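Side-chain contacts in glycosyl hydrolase family 2, TIM barrel domain protein (Parabacteroides merdae ATCC 43184, PDB 6DXU), which probably hydrolyses beta-glucuronides as a glycoside hydrolase family 2 beta-glucuronidase of a human gut bacterium: residues Ala27-Arg32 / Gln297-Glu302; Leu222-Ser227 / Val239-Tyr244; Met270-Pro275 / Gln284-Glu289; Gly306-Glu311 / Phe318-Lys323. All coordinates share one frame; numbering follows the deposited sequence.

Interactions 1, 2 and 3 all draw on the family 2 beta sandwich, and interaction 4 carries the chain on into the barrel domain. Interaction 2 is core between the two sheets; interaction 3, centred about 11 Å from it, fills the same interior nearer one end, and Tyr244 OH and Glu289 OE1, 2.7 Å apart, probably hydrogen-bond between them. Interaction 1 borders interaction 3 through neighbouring strands 286-294 and 297-305. Interaction 4, its centre about 16 Å from that of interaction 3, meets it where Ile272 CD1 lies 3.6 Å from Phe307 CE2. One bicine sits on 270-273, the Val243 side chain about 7 Å from the bound molecule; a second binds residues including Arg523 and Asp562.

Interaction 1. Residues Ala27-Arg32 / Gln297-Glu302; sequences AMNKIR and QTFTTE
Asn29 ND2 is held by a hydrogen bond to the backbone O of Tyr198 and, 3.7 Å from CE1 of Phe299, also meets the rim of that ring. The contact joins two beta domains: 27-32 leads into edge strand 30-32 of the sugar-binding domain, whereas 297-302 belongs to the edge strand 297-305 of the immunoglobulin-like sandwich found in family 2 glycosidases. The amide comes in at the ring edge, in the ring plane, yet its own plane is turned 83° from that of the ring. Nitrogen therefore borders the ring without lying over its face, and Tyr198 supplies the polar partner. Phe299 reaches the amide with CG trans to its backbone N (chi1 178°), which sends the ring out beside its strand; Pro200 and Tyr103 also touch it.

At its other end the Asn29 amide turns back on its own segment, with OD1 taking a weak bond of 3.0 Å from Ala27 N. The backbone of Asn29 pairs with Tyr198 as well, tying this residue twice to strand 194-199. Farther along, Thr301 OG1 hydrogen-bonds to Pro26 O, just ahead of the poorly ordered Ala27. No hydrogen bond links the two segments directly. Ala27 makes a looser approach to the sandwich strand, its CB standing 4.2 Å from Thr300 O.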
loop_
_atom_site.group_PDB
_atom_site.type_symbol
_atom_site.label_atom_id
_atom_site.label_comp_id
_atom_site.label_asym_id
_atom_site.label_seq_id
_atom_site.Cartn_x
_atom_site.Cartn_y
_atom_site.Cartn_z
ATOM N N ALA D 27 20.709 32.468 13.237
ATOM C CA ALA D 27 21.689 33.552 13.247
ATOM C C ALA D 27 23.107 33.049 12.985
ATOM O O ALA D 27 23.477 32.773 11.839
ATOM C CB ALA D 27 21.652 34.300 14.586
ATOM N N MET D 28 23.910 32.942 14.048
ATOM C CA MET D 28 25.287 32.468 13.975
ATOM C C MET D 28 25.404 30.950 14.096
ATOM O O MET D 28 26.517 30.418 14.025
ATOM C CB MET D 28 26.126 33.135 15.072
ATOM N N ASN D 29 24.287 30.249 14.284
ATOM C CA ASN D 29 24.247 28.799 14.439
ATOM C C ASN D 29 23.937 28.088 13.129
ATOM O O ASN D 29 23.660 26.872 13.133
ATOM C CB ASN D 29 23.203 28.436 15.488
ATOM C CG ASN D 29 21.938 29.237 15.319
ATOM O OD1 ASN D 29 21.988 30.417 14.970
ATOM N ND2 ASN D 29 20.797 28.601 15.534
ATOM N N LYS D 30 23.966 28.829 12.021
ATOM C CA LYS D 30 23.577 28.360 10.697
ATOM C C LYS D 30 24.834 28.196 9.855
ATOM O O LYS D 30 25.556 29.167 9.605
ATOM C CB LYS D 30 22.631 29.368 10.053
ATOM C CG LYS D 30 21.941 28.920 8.791
ATOM C CD LYS D 30 20.698 29.771 8.587
ATOM C CE LYS D 30 19.788 29.251 7.495
ATOM N NZ LYS D 30 18.351 29.588 7.797
ATOM N N ILE D 31 25.075 26.979 9.394
ATOM C CA ILE D 31 26.323 26.617 8.742
ATOM C C ILE D 31 26.009 26.112 7.347
ATOM O O ILE D 31 25.307 25.103 7.194
ATOM C CB ILE D 31 27.083 25.564 9.560
ATOM C CG1 ILE D 31 27.353 26.128 10.958
ATOM C CG2 ILE D 31 28.361 25.155 8.849
ATOM C CD1 ILE D 31 27.653 25.079 11.997
ATOM N N ARG D 32 26.489 26.827 6.331
ATOM C CA ARG D 32 26.328 26.343 4.968
ATOM C C ARG D 32 27.211 25.116 4.760
ATOM O O ARG D 32 28.423 25.173 4.973
ATOM C CB ARG D 32 26.677 27.442 3.972
ATOM C CG ARG D 32 25.578 28.462 3.833
ATOM C CD ARG D 32 26.062 29.698 3.059
ATOM N NE ARG D 32 24.990 30.679 2.972
ATOM C CZ ARG D 32 25.119 31.868 2.391
ATOM N NH1 ARG D 32 26.279 32.216 1.846
ATOM N NH2 ARG D 32 24.090 32.703 2.360
ATOM N N GLN D 297 19.241 28.353 28.427
ATOM C CA GLN D 297 19.443 28.880 27.087
ATOM C C GLN D 297 19.074 30.351 27.038
ATOM O O GLN D 297 18.235 30.829 27.806
ATOM C CB GLN D 297 18.615 28.115 26.050
ATOM C CG GLN D 297 17.136 28.503 26.094
ATOM C CD GLN D 297 16.354 27.934 24.939
ATOM O OE1 GLN D 297 16.185 26.707 24.828
ATOM N NE2 GLN D 297 15.851 28.818 24.076
ATOM N N THR D 298 19.734 31.059 26.126
ATOM C CA THR D 298 19.317 32.381 25.681
ATOM C C THR D 298 19.480 32.364 24.170
ATOM O O THR D 298 20.608 32.296 23.671
ATOM C CB THR D 298 20.153 33.493 26.317
ATOM O OG1 THR D 298 20.067 33.397 27.743
ATOM C CG2 THR D 298 19.623 34.856 25.898
ATOM N N PHE D 299 18.368 32.417 23.442
ATOM C CA PHE D 299 18.372 32.234 21.998
ATOM C C PHE D 299 17.733 33.452 21.355
ATOM O O PHE D 299 16.568 33.761 21.628
ATOM C CB PHE D 299 17.609 30.968 21.604
ATOM C CG PHE D 299 17.537 30.744 20.123
ATOM C CD1 PHE D 299 18.622 30.241 19.434
ATOM C CD2 PHE D 299 16.385 31.063 19.419
ATOM C CE1 PHE D 299 18.560 30.035 18.072
ATOM C CE2 PHE D 299 16.318 30.864 18.058
ATOM C CZ PHE D 299 17.406 30.350 17.384
ATOM N N THR D 300 18.481 34.122 20.487
ATOM C CA THR D 300 18.031 35.343 19.842
ATOM C C THR D 300 18.040 35.168 18.335
ATOM O O THR D 300 18.995 34.631 17.768
ATOM C CB THR D 300 18.918 36.535 20.201
ATOM O OG1 THR D 300 18.846 36.774 21.608
ATOM C CG2 THR D 300 18.435 37.777 19.463
ATOM N N THR D 301 16.978 35.636 17.691
ATOM C CA THR D 301 16.959 35.711 16.244
ATOM C C THR D 301 16.257 36.999 15.854
ATOM O O THR D 301 15.580 37.628 16.670
ATOM C CB THR D 301 16.282 34.472 15.621
ATOM O OG1 THR D 301 16.429 34.506 14.199
ATOM C CG2 THR D 301 14.799 34.386 15.995
ATOM N N GLU D 302 16.414 37.399 14.600
ATOM C CA GLU D 302 15.771 38.633 14.188
ATOM C C GLU D 302 15.129 38.442 12.826
ATOM O O GLU D 302 15.466 37.534 12.066
ATOM C CB GLU D 302 16.735 39.825 14.163
ATOM C CG GLU D 302 17.931 39.670 13.278
ATOM C CD GLU D 302 18.790 40.932 13.273
ATOM O OE1 GLU D 302 19.328 41.293 14.341
ATOM O OE2 GLU D 302 18.903 41.575 12.205
#

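Interaction 2. Residues Leu222-Ser227 / Val239-Tyr244; sequences LKVKTS and VTVSVY
Leu222 lays its CD2 methyl against CG2 of Val243, 3.9 Å away, across the interior of a beta sandwich. This is the immunoglobulin-like domain of family 2 glycosidases: 222-227 runs down the middle of the three-stranded sheet, and 239-244 belongs to the four-stranded sheet facing it. The two side chains point in from the facing sheets and overlap flank to flank near their ends, a methyl alongside a methyl. With CG trans to the backbone N (chi1 174°), the leucine turns CD2, of its two branches, to the valine.

Two residues along, the same theme returns with valines. Val224 offers CG2, the branch beside its backbone N, while Val241 answers with CG1; the gap here is 4.2 Å. The backbones come nearer at this second pair, with CA of Val224 and CA of Val241 8.3 Å apart against 9.7 Å between CA of Leu222 and CA of Val243. Longer leucine spans the wider separation.

All four side chains are buried, and the contact between them is wholly apolar. Cys288 and Leu290 of strand 286-294 pack against both Val224 and Val241, while Leu267 touches Val241 from strand 263-273. Within segment 222-227 itself, Leu222 CD2 and Val224 CG2 lie 3.9 Å apart, so the two touching methyls of this strand also lie against each other.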
loop_
_atom_site.group_PDB
_atom_site.type_symbol
_atom_site.label_atom_id
_atom_site.label_comp_id
_atom_site.label_asym_id
_atom_site.label_seq_id
_atom_site.Cartn_x
_atom_site.Cartn_y
_atom_site.Cartn_z
ATOM N N LEU D 222 1.892 46.701 14.132
ATOM C CA LEU D 222 2.686 45.489 13.991
ATOM C C LEU D 222 2.155 44.453 14.971
ATOM O O LEU D 222 2.040 44.730 16.170
ATOM C CB LEU D 222 4.175 45.766 14.230
ATOM C CG LEU D 222 5.068 44.518 14.244
ATOM C CD1 LEU D 222 5.141 43.887 12.850
ATOM C CD2 LEU D 222 6.467 44.860 14.743
ATOM N N LYS D 223 1.791 43.282 14.455
ATOM C CA LYS D 223 1.461 42.120 15.268
ATOM C C LYS D 223 2.558 41.089 15.070
ATOM O O LYS D 223 2.894 40.753 13.929
ATOM C CB LYS D 223 0.107 41.517 14.884
ATOM C CG LYS D 223 -1.104 42.371 15.238
ATOM C CD LYS D 223 -2.398 41.590 14.983
ATOM C CE LYS D 223 -3.473 42.468 14.359
ATOM N NZ LYS D 223 -4.812 41.821 14.489
ATOM N N VAL D 224 3.132 40.623 16.171
ATOM C CA VAL D 224 4.231 39.670 16.146
ATOM C C VAL D 224 3.655 38.327 16.564
ATOM O O VAL D 224 3.269 38.147 17.728
ATOM C CB VAL D 224 5.377 40.086 17.073
ATOM C CG1 VAL D 224 6.474 39.036 17.053
ATOM C CG2 VAL D 224 5.939 41.477 16.684
ATOM N N LYS D 225 3.579 37.391 15.624
ATOM C CA LYS D 225 3.064 36.058 15.904
ATOM C C LYS D 225 4.159 35.032 15.659
ATOM O O LYS D 225 4.992 35.178 14.758
ATOM C CB LYS D 225 1.831 35.732 15.046
ATOM C CG LYS D 225 0.618 36.597 15.352
ATOM C CD LYS D 225 -0.491 36.395 14.326
ATOM C CE LYS D 225 -1.717 37.247 14.657
ATOM N NZ LYS D 225 -2.738 37.171 13.575
ATOM N N THR D 226 4.159 33.985 16.469
ATOM C CA THR D 226 5.206 32.990 16.357
ATOM C C THR D 226 4.638 31.609 16.646
ATOM O O THR D 226 3.595 31.465 17.286
ATOM C CB THR D 226 6.371 33.303 17.299
ATOM O OG1 THR D 226 7.477 32.451 16.979
ATOM C CG2 THR D 226 5.971 33.087 18.742
ATOM N N SER D 227 5.319 30.605 16.105
ATOM C CA SER D 227 5.107 29.202 16.443
ATOM C C SER D 227 6.395 28.676 17.056
ATOM O O SER D 227 7.470 28.845 16.472
ATOM C CB SER D 227 4.743 28.377 15.203
ATOM O OG SER D 227 3.515 28.814 14.644
ATOM N N VAL D 239 10.217 35.428 27.075
ATOM C CA VAL D 239 10.354 35.835 25.682
ATOM C C VAL D 239 10.373 37.357 25.621
ATOM O O VAL D 239 9.456 38.014 26.131
ATOM C CB VAL D 239 9.223 35.264 24.811
ATOM C CG1 VAL D 239 9.346 35.781 23.385
ATOM C CG2 VAL D 239 9.283 33.740 24.831
ATOM N N THR D 240 11.419 37.911 25.011
ATOM C CA THR D 240 11.545 39.351 24.794
ATOM C C THR D 240 11.312 39.671 23.323
ATOM O O THR D 240 11.852 38.995 22.444
ATOM C CB THR D 240 12.919 39.856 25.229
ATOM O OG1 THR D 240 13.119 39.548 26.614
ATOM C CG2 THR D 240 13.037 41.388 25.022
ATOM N N VAL D 241 10.470 40.667 23.065
ATOM C CA VAL D 241 10.222 41.185 21.726
ATOM C C VAL D 241 10.739 42.618 21.706
ATOM O O VAL D 241 10.305 43.443 22.520
ATOM C CB VAL D 241 8.729 41.146 21.368
ATOM C CG1 VAL D 241 8.504 41.649 19.944
ATOM C CG2 VAL D 241 8.163 39.743 21.550
ATOM N N SER D 242 11.675 42.911 20.806
ATOM C CA SER D 242 12.195 44.263 20.644
ATOM C C SER D 242 12.135 44.651 19.177
ATOM O O SER D 242 12.423 43.829 18.298
ATOM C CB SER D 242 13.630 44.378 21.159
ATOM O OG SER D 242 13.695 44.054 22.539
ATOM N N VAL D 243 11.775 45.905 18.912
ATOM C CA VAL D 243 11.688 46.425 17.552
ATOM C C VAL D 243 12.636 47.610 17.408
ATOM O O VAL D 243 12.613 48.536 18.224
ATOM C CB VAL D 243 10.247 46.820 17.197
ATOM C CG1 VAL D 243 10.194 47.435 15.815
ATOM C CG2 VAL D 243 9.357 45.596 17.279
ATOM N N TYR D 244 13.466 47.577 16.375
ATOM C CA TYR D 244 14.416 48.643 16.101
ATOM C C TYR D 244 14.036 49.326 14.800
ATOM O O TYR D 244 13.512 48.694 13.875
ATOM C CB TYR D 244 15.844 48.117 16.002
ATOM C CG TYR D 244 16.336 47.389 17.228
ATOM C CD1 TYR D 244 17.094 48.047 18.196
ATOM C CD2 TYR D 244 16.066 46.040 17.411
ATOM C CE1 TYR D 244 17.560 47.378 19.313
ATOM C CE2 TYR D 244 16.531 45.363 18.515
ATOM C CZ TYR D 244 17.274 46.028 19.464
ATOM O OH TYR D 244 17.724 45.336 20.566
#

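Interaction 3. Residues Met270-Pro275 / Gln284-Glu289; sequences MKIKNP and QLYTCE. With BCN (bicine), chain M.
A bicine site on an edge strand of the family 2 beta sandwich backs directly onto this contact, in which Ile272 and Pro275 pack against Tyr286 of the opposing sheet. Ile272 sends its CD1 methyl to 3.9 Å from Tyr286 CE1, the isoleucine and tyrosine passing alongside each other and the methyl approaching the ring obliquely. Tyrosine crosses the interior with CG trans to its carbonyl carbon (chi1 -75°), which brings the hydroxyl beneath the bend that follows strand 263-273. There OH lies 3.4 Å from Pro275 CA, and it hydrogen-bonds to the backbone N of Val276, so a buried polar atom has its partner in the chain just past the proline. Phe307 meets the same ring edge-to-face.

Bicine is held mainly by the backbone of Lys271. Lys271 N gives a nearly straight bond (167°) to carboxylate O22 at 3.3 Å, and Lys271 O accepts from N1 of bicine at 3.2 Å; a weak third bond comes from O4. Since Met270 and Ile272 pair with strand 219-229, Lys271 turns its polar groups the other way, and bicine uses them much as an added strand would. Met270 adds apolar contact: its CB is 3.5 Å from bicine C1. Lys273, Val251 and Phe252 complete the pocket. What lies beneath the ligand is the hydrophobic filling between two facing sheets, characteristic of an immunoglobulin-like beta sandwich.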
loop_
_atom_site.group_PDB
_atom_site.type_symbol
_atom_site.label_atom_id
_atom_site.label_comp_id
_atom_site.label_asym_id
_atom_site.label_seq_id
_atom_site.Cartn_x
_atom_site.Cartn_y
_atom_site.Cartn_z
ATOM N N MET D 270 1.540 46.294 18.519
ATOM C CA MET D 270 2.053 47.618 18.817
ATOM C C MET D 270 1.709 48.575 17.692
ATOM O O MET D 270 1.514 48.179 16.537
ATOM C CB MET D 270 3.554 47.622 19.028
ATOM C CG MET D 270 4.309 47.464 17.762
ATOM S SD MET D 270 5.986 47.138 18.187
ATOM C CE MET D 270 6.805 48.571 17.492
ATOM N N LYS D 271 1.617 49.840 18.064
ATOM C CA LYS D 271 1.327 50.933 17.153
ATOM C C LYS D 271 2.518 51.876 17.092
ATOM O O LYS D 271 3.001 52.335 18.131
ATOM C CB LYS D 271 0.081 51.667 17.619
ATOM C CG LYS D 271 -0.371 52.690 16.664
ATOM N N ILE D 272 3.002 52.151 15.884
ATOM C CA ILE D 272 4.102 53.084 15.669
ATOM C C ILE D 272 3.531 54.330 15.012
ATOM O O ILE D 272 2.979 54.257 13.908
ATOM C CB ILE D 272 5.210 52.481 14.795
ATOM C CG1 ILE D 272 5.694 51.153 15.381
ATOM C CG2 ILE D 272 6.367 53.473 14.648
ATOM C CD1 ILE D 272 6.824 50.526 14.594
ATOM N N LYS D 273 3.642 55.467 15.693
ATOM C CA LYS D 273 3.244 56.732 15.096
ATOM C C LYS D 273 4.368 57.226 14.188
ATOM O O LYS D 273 5.552 57.075 14.506
ATOM C CB LYS D 273 2.928 57.774 16.176
ATOM N N ASN D 274 3.990 57.808 13.052
ATOM C CA ASN D 274 4.937 58.304 12.056
ATOM C C ASN D 274 5.975 57.261 11.675
ATOM O O ASN D 274 7.195 57.545 11.711
ATOM C CB ASN D 274 5.626 59.569 12.549
ATOM C CG ASN D 274 4.661 60.621 13.028
ATOM O OD1 ASN D 274 3.723 60.979 12.319
ATOM N ND2 ASN D 274 4.887 61.130 14.247
ATOM N N PRO D 275 5.578 56.066 11.260
ATOM C CA PRO D 275 6.582 55.060 10.901
ATOM C C PRO D 275 7.350 55.501 9.666
ATOM O O PRO D 275 6.840 56.232 8.816
ATOM C CB PRO D 275 5.750 53.800 10.630
ATOM C CG PRO D 275 4.437 54.332 10.157
ATOM C CD PRO D 275 4.210 55.619 10.948
ATOM N N GLN D 284 13.660 51.189 3.423
ATOM C CA GLN D 284 14.037 51.255 4.826
ATOM C C GLN D 284 13.242 50.199 5.571
ATOM O O GLN D 284 12.036 50.068 5.352
ATOM C CB GLN D 284 13.799 52.662 5.404
ATOM C CG GLN D 284 14.719 53.708 4.771
ATOM C CD GLN D 284 14.650 55.073 5.439
ATOM O OE1 GLN D 284 13.756 55.872 5.164
ATOM N NE2 GLN D 284 15.612 55.351 6.308
ATOM N N LEU D 285 13.917 49.450 6.438
ATOM C CA LEU D 285 13.330 48.308 7.118
ATOM C C LEU D 285 13.428 48.475 8.628
ATOM O O LEU D 285 14.410 49.004 9.152
ATOM C CB LEU D 285 14.049 47.010 6.707
ATOM C CG LEU D 285 14.090 46.785 5.195
ATOM C CD1 LEU D 285 15.215 45.837 4.801
ATOM C CD2 LEU D 285 12.754 46.209 4.826
ATOM N N TYR D 286 12.421 47.972 9.317
ATOM C CA TYR D 286 12.475 47.774 10.753
ATOM C C TYR D 286 12.986 46.368 11.050
ATOM O O TYR D 286 12.920 45.467 10.210
ATOM C CB TYR D 286 11.095 47.955 11.376
ATOM C CG TYR D 286 10.634 49.394 11.487
ATOM C CD1 TYR D 286 10.659 50.052 12.708
ATOM C CD2 TYR D 286 10.198 50.094 10.371
ATOM C CE1 TYR D 286 10.247 51.372 12.821
ATOM C CE2 TYR D 286 9.783 51.414 10.467
ATOM C CZ TYR D 286 9.808 52.045 11.702
ATOM O OH TYR D 286 9.400 53.354 11.822
ATOM N N THR D 287 13.468 46.173 12.271
ATOM C CA THR D 287 13.958 44.864 12.676
ATOM C C THR D 287 13.227 44.417 13.929
ATOM O O THR D 287 13.168 45.155 14.913
ATOM C CB THR D 287 15.461 44.889 12.948
ATOM O OG1 THR D 287 16.150 45.367 11.787
ATOM C CG2 THR D 287 15.940 43.473 13.261
ATOM N N CYS D 288 12.692 43.204 13.909
ATOM C CA CYS D 288 12.094 42.628 15.100
ATOM C C CYS D 288 13.062 41.580 15.634
ATOM O O CYS D 288 13.455 40.662 14.906
ATOM C CB CYS D 288 10.716 42.039 14.787
ATOM S SG CYS D 288 9.886 41.272 16.219
ATOM N N GLU D 289 13.470 41.738 16.889
ATOM C CA GLU D 289 14.434 40.853 17.531
ATOM C C GLU D 289 13.712 40.078 18.625
ATOM O O GLU D 289 13.140 40.681 19.533
ATOM C CB GLU D 289 15.600 41.666 18.097
ATOM C CG GLU D 289 16.624 40.887 18.901
ATOM C CD GLU D 289 17.700 41.799 19.480
ATOM O OE1 GLU D 289 17.366 42.646 20.343
ATOM O OE2 GLU D 289 18.869 41.673 19.061
HETATM N N1 BCN M . 5.074 51.826 20.559
HETATM C C1 BCN M . 4.089 50.768 20.428
HETATM C C2 BCN M . 2.973 50.792 21.474
HETATM O O21 BCN M . 3.060 51.523 22.493
HETATM O O22 BCN M . 1.954 50.062 21.298
HETATM C C3 BCN M . 5.817 51.872 19.298
HETATM C C4 BCN M . 6.610 53.177 19.147
HETATM O O4 BCN M . 5.744 54.227 18.806
HETATM C C5 BCN M . 6.014 51.408 21.589
HETATM C C6 BCN M . 6.276 52.521 22.600
HETATM O O6 BCN M . 7.409 52.161 23.347
#

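Interaction 4. Residues Gly306-Glu311 / Phe318-Lys323; sequences GFRHTE and FFLNGK
His309 and Asn321 exchange two hydrogen bonds where the backbone enters a beta hairpin. Asn321 OD1 accepts from His309 N at 2.9 Å, the bond nearly straight (170°), with the donor 25° out of the plane of the side-chain carbonyl; Asn321 N in turn gives to His309 O at 2.7 Å. The other end of the amide, ND2, is taken by Trp278 O. A water donates to His309 O, accepts from Gly322 N at 2.8 Å, and bonds His309 ND1 at the ring edge, in plane. Beyond this, Glu311 N reaches Phe319 O at 2.9 Å and Phe319 N reaches Glu311 O at 2.8 Å, the two bonds of a hydrogen-bonded pair.

Beside these bonds Phe318, with CG trans to its backbone N (chi1 172°), swings its ring across to Thr310, CE1 lying 3.9 Å from Thr310 CB. An alanine at Phe318 is likely to leave the methyl and CB of Thr310 without this packing and open a gap beside Glu311 O. Arg308 NE hydrogen-bonds to Pro420 O. Strand 318-320 is shared, pairing antiparallel with 310-312 and, through the Leu320-Lys323 type I' turn, with 323-331: a beta meander leading into the TIM barrel.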
loop_
_atom_site.group_PDB
_atom_site.type_symbol
_atom_site.label_atom_id
_atom_site.label_comp_id
_atom_site.label_asym_id
_atom_site.label_seq_id
_atom_site.Cartn_x
_atom_site.Cartn_y
_atom_site.Cartn_z
ATOM N N GLY D 306 8.858 45.892 6.702
ATOM C CA GLY D 306 8.717 47.281 6.304
ATOM C C GLY D 306 7.261 47.692 6.274
ATOM O O GLY D 306 6.366 46.868 6.085
ATOM N N PHE D 307 7.035 48.998 6.471
ATOM C CA PHE D 307 5.714 49.610 6.375
ATOM C C PHE D 307 5.563 50.227 4.989
ATOM O O PHE D 307 6.363 51.088 4.605
ATOM C CB PHE D 307 5.533 50.703 7.441
ATOM C CG PHE D 307 5.351 50.180 8.852
ATOM C CD1 PHE D 307 4.160 49.562 9.235
ATOM C CD2 PHE D 307 6.363 50.326 9.791
ATOM C CE1 PHE D 307 3.979 49.092 10.529
ATOM C CE2 PHE D 307 6.195 49.869 11.089
ATOM C CZ PHE D 307 5.002 49.243 11.457
ATOM N N ARG D 308 4.521 49.833 4.259
ATOM C CA ARG D 308 4.218 50.505 3.001
ATOM C C ARG D 308 2.784 50.190 2.599
ATOM O O ARG D 308 2.247 49.129 2.929
ATOM C CB ARG D 308 5.199 50.112 1.886
ATOM C CG ARG D 308 4.842 48.837 1.106
ATOM C CD ARG D 308 5.065 47.580 1.950
ATOM N NE ARG D 308 4.778 46.370 1.186
ATOM C CZ ARG D 308 3.561 45.867 1.012
ATOM N NH1 ARG D 308 2.500 46.460 1.565
ATOM N NH2 ARG D 308 3.401 44.764 0.292
ATOM N N HIS D 309 2.166 51.145 1.910
ATOM C CA HIS D 309 0.800 51.031 1.416
ATOM C C HIS D 309 0.831 50.853 -0.094
ATOM O O HIS D 309 1.511 51.610 -0.792
ATOM C CB HIS D 309 -0.014 52.285 1.775
ATOM C CG HIS D 309 -1.457 52.192 1.398
ATOM N ND1 HIS D 309 -1.928 52.578 0.161
ATOM C CD2 HIS D 309 -2.537 51.763 2.095
ATOM C CE1 HIS D 309 -3.232 52.376 0.106
ATOM N NE2 HIS D 309 -3.626 51.879 1.265
ATOM N N THR D 310 0.095 49.865 -0.597
ATOM C CA THR D 310 0.015 49.607 -2.028
ATOM C C THR D 310 -1.442 49.623 -2.466
ATOM O O THR D 310 -2.336 49.223 -1.711
ATOM C CB THR D 310 0.661 48.247 -2.393
ATOM O OG1 THR D 310 -0.047 47.193 -1.739
ATOM C CG2 THR D 310 2.106 48.214 -1.954
ATOM N N GLU D 311 -1.686 50.093 -3.692
ATOM C CA GLU D 311 -3.055 50.111 -4.195
ATOM C C GLU D 311 -3.071 50.015 -5.714
ATOM O O GLU D 311 -2.404 50.796 -6.390
ATOM C CB GLU D 311 -3.796 51.383 -3.754
ATOM C CG GLU D 311 -5.243 51.423 -4.247
ATOM C CD GLU D 311 -5.987 52.693 -3.845
ATOM O OE1 GLU D 311 -5.370 53.591 -3.234
ATOM O OE2 GLU D 311 -7.197 52.781 -4.138
ATOM N N PHE D 318 -0.950 52.031 -10.539
ATOM C CA PHE D 318 -0.508 51.473 -9.272
ATOM C C PHE D 318 0.043 52.583 -8.392
ATOM O O PHE D 318 0.752 53.473 -8.873
ATOM C CB PHE D 318 0.560 50.397 -9.511
ATOM C CG PHE D 318 1.213 49.898 -8.251
ATOM C CD1 PHE D 318 0.571 48.960 -7.450
ATOM C CD2 PHE D 318 2.470 50.352 -7.885
ATOM C CE1 PHE D 318 1.164 48.496 -6.286
ATOM C CE2 PHE D 318 3.073 49.900 -6.731
ATOM C CZ PHE D 318 2.414 48.959 -5.927
ATOM N N PHE D 319 -0.302 52.536 -7.105
ATOM C CA PHE D 319 0.096 53.553 -6.142
ATOM C C PHE D 319 0.894 52.919 -5.018
ATOM O O PHE D 319 0.450 51.939 -4.415
ATOM C CB PHE D 319 -1.117 54.283 -5.552
ATOM C CG PHE D 319 -1.705 55.314 -6.471
ATOM C CD1 PHE D 319 -1.582 56.657 -6.183
ATOM C CD2 PHE D 319 -2.359 54.942 -7.630
ATOM C CE1 PHE D 319 -2.113 57.611 -7.031
ATOM C CE2 PHE D 319 -2.885 55.898 -8.481
ATOM C CZ PHE D 319 -2.762 57.225 -8.181
ATOM N N LEU D 320 2.058 53.489 -4.735
ATOM C CA LEU D 320 2.888 53.109 -3.597
ATOM C C LEU D 320 2.924 54.290 -2.637
ATOM O O LEU D 320 3.320 55.393 -3.032
ATOM C CB LEU D 320 4.305 52.734 -4.044
ATOM C CG LEU D 320 5.264 52.373 -2.906
ATOM C CD1 LEU D 320 4.767 51.113 -2.194
ATOM C CD2 LEU D 320 6.679 52.190 -3.417
ATOM N N ASN D 321 2.475 54.067 -1.399
ATOM C CA ASN D 321 2.498 55.105 -0.368
ATOM C C ASN D 321 1.770 56.369 -0.826
ATOM O O ASN D 321 2.231 57.489 -0.606
ATOM C CB ASN D 321 3.932 55.408 0.057
ATOM C CG ASN D 321 4.581 54.229 0.769
ATOM O OD1 ASN D 321 3.900 53.467 1.452
ATOM N ND2 ASN D 321 5.899 54.090 0.629
ATOM N N GLY D 322 0.633 56.176 -1.488
ATOM C CA GLY D 322 -0.247 57.249 -1.905
ATOM C C GLY D 322 0.177 58.023 -3.138
ATOM O O GLY D 322 -0.447 59.042 -3.449
ATOM N N LYS D 323 1.188 57.570 -3.878
ATOM C CA LYS D 323 1.605 58.255 -5.099
ATOM C C LYS D 323 1.751 57.261 -6.243
ATOM O O LYS D 323 2.227 56.139 -6.042
ATOM C CB LYS D 323 2.917 58.996 -4.876
ATOM C CG LYS D 323 2.856 59.948 -3.683
ATOM C CD LYS D 323 4.215 60.521 -3.347
ATOM C CE LYS D 323 4.160 61.389 -2.096
ATOM N NZ LYS D 323 5.339 62.304 -2.052
HETATM O O HOH W 1 -0.584 53.707 -2.117
#